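Beta-lactamase (Sebaldella termitidis, PDB 6N1N) probably hydrolyses the beta-lactam ring of penicillin-like antibiotics to a substituted beta-amino acid, as a class D serine beta-lactamase. Local coordinates at residues 232-235 with 236-240. Residues are numbered along the deposited sequence; the frame is centred on the assembly and turned at random.
With SO4 (sulfate ion), chain C.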
# COMPACT_ATOMS: atom_id res chain seq x y z
N LEU A 232 -9.67 10.19 -5.52
CA LEU A 232 -9.29 8.84 -5.92
C LEU A 232 -8.55 8.86 -7.26
O LEU A 232 -7.61 8.08 -7.46
CB LEU A 232 -10.52 7.93 -6.00
CG LEU A 232 -11.23 7.62 -4.68
CD1 LEU A 232 -12.46 6.73 -4.91
CD2 LEU A 232 -10.32 6.95 -3.66
N ASP A 233 -8.97 9.73 -8.18
CA ASP A 233 -8.30 9.87 -9.47
C ASP A 233 -6.99 10.64 -9.37
O ASP A 233 -6.13 10.50 -10.26
CB ASP A 233 -9.20 10.59 -10.49
CG ASP A 233 -10.32 9.71 -11.04
OD1 ASP A 233 -10.28 8.47 -10.87
OD2 ASP A 233 -11.25 10.28 -11.68
N PHE A 234 -6.81 11.42 -8.29
CA PHE A 234 -5.70 12.36 -8.15
C PHE A 234 -4.57 11.82 -7.28
O PHE A 234 -3.46 12.35 -7.35
CB PHE A 234 -6.23 13.69 -7.56
CG PHE A 234 -5.19 14.77 -7.40
CD1 PHE A 234 -4.46 15.22 -8.47
CD2 PHE A 234 -4.96 15.35 -6.15
CE1 PHE A 234 -3.51 16.21 -8.33
CE2 PHE A 234 -4.01 16.34 -6.00
CZ PHE A 234 -3.30 16.79 -7.08
N ARG A 235 -4.79 10.77 -6.48
CA ARG A 235 -3.81 10.40 -5.46
C ARG A 235 -2.45 10.06 -6.05
O ARG A 235 -1.42 10.41 -5.46
CB ARG A 235 -4.33 9.24 -4.61
CG ARG A 235 -4.60 7.96 -5.36
CD ARG A 235 -5.52 7.10 -4.54
NE ARG A 235 -6.37 6.24 -5.35
CZ ARG A 235 -7.09 5.24 -4.85
NH1 ARG A 235 -7.04 4.97 -3.55
NH2 ARG A 235 -7.84 4.49 -5.65
N LYS A 236 -2.41 9.39 -7.19
CA LYS A 236 -1.11 9.04 -7.77
C LYS A 236 -0.42 10.29 -8.32
O LYS A 236 0.77 10.51 -8.08
CB LYS A 236 -1.29 7.95 -8.82
CG LYS A 236 -0.19 7.88 -9.86
CD LYS A 236 -0.05 6.48 -10.43
CE LYS A 236 0.59 6.49 -11.80
NZ LYS A 236 1.68 7.50 -11.88
N GLN A 237 -1.18 11.17 -8.98
CA GLN A 237 -0.59 12.40 -9.50
C GLN A 237 -0.09 13.32 -8.39
O GLN A 237 0.96 13.95 -8.53
CB GLN A 237 -1.61 13.14 -10.38
CG GLN A 237 -1.09 14.45 -10.95
CD GLN A 237 0.16 14.30 -11.82
OE1 GLN A 237 1.02 15.17 -11.81
NE2 GLN A 237 0.24 13.20 -12.58
N LEU A 238 -0.82 13.40 -7.27
CA LEU A 238 -0.32 14.15 -6.11
C LEU A 238 1.05 13.62 -5.67
O LEU A 238 1.96 14.39 -5.35
CB LEU A 238 -1.32 14.04 -4.96
CG LEU A 238 -1.03 14.81 -3.67
CD1 LEU A 238 -2.33 14.96 -2.86
CD2 LEU A 238 0.03 14.16 -2.78
N THR A 239 1.18 12.29 -5.60
CA THR A 239 2.45 11.68 -5.23
C THR A 239 3.55 12.08 -6.22
O THR A 239 4.67 12.42 -5.81
CB THR A 239 2.25 10.16 -5.17
OG1 THR A 239 1.14 9.87 -4.29
CG2 THR A 239 3.46 9.45 -4.63
N MSE A 240 3.24 12.06 -7.52
CA MSE A 240 4.25 12.40 -8.53
C MSE A 240 4.63 13.86 -8.41
O MSE A 240 5.80 14.21 -8.62
CB MSE A 240 3.74 12.13 -9.95
CG MSE A 240 3.27 10.68 -10.18
SE MSE A 240 4.63 9.31 -9.80
CE MSE A 240 5.49 9.30 -11.55
S SO4 C . -8.33 0.87 -4.41
O1 SO4 C . -9.45 1.08 -5.34
O2 SO4 C . -8.57 -0.35 -3.59
O3 SO4 C . -7.11 0.65 -5.17
O4 SO4 C . -8.21 2.06 -3.57
O HOH W 1 -4.83 7.88 -8.77
O HOH W 2 -3.74 10.25 -10.35
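The C-terminal helix 228-245, which packs on the central beta-sheet of this penicillin-binding-protein-like fold, shows at Phe-234, Arg-235, Leu-238 and Thr-239 how a kinked helix stays continuous. At the kink the N atoms of Lys-236 and Gln-237 make no bond to the carbonyls of Leu-232 and Asp-233, four residues back, and each donates to a water; the water on Lys-236 N (3.3 Å) also lies within bonding distance of Leu-232 O, so it can bridge the break. Regular bonding resumes at once, with Leu-238 N meeting Phe-234 O at 2.8 Å, almost straight. Beside this turn the Phe-234 ring, carried toward the C-terminal end by a CG anti to the backbone N (chi1 -178°), receives Leu-238 CB over one face in a CH-pi contact, 4.1 Å from the centroid. Gln-237 CG approaches the same ring obliquely, while its OE1 bonds to Arg-244. Toward the active site, the Arg-235 chain runs back past Leu-232, whose CD2 lies over one guanidinium face, offset toward its rim; NE makes a weak bond to Leu-232 O. NH1 and NH2 both bond to sulfate O4, which sits at the edge of the guanidinium, near its plane; NH1 is 3.1 Å from it. The anion, probably from the crystallisation liquor, is also bonded by Thr-190 and by Ser-51, the predicted acyl-ester nucleophile. Arg-235 O accepts twice, from opposite faces of its carbonyl plane: Thr-239 N at 3.2 Å and the Thr-239 hydroxyl OG1 at 2.9 Å.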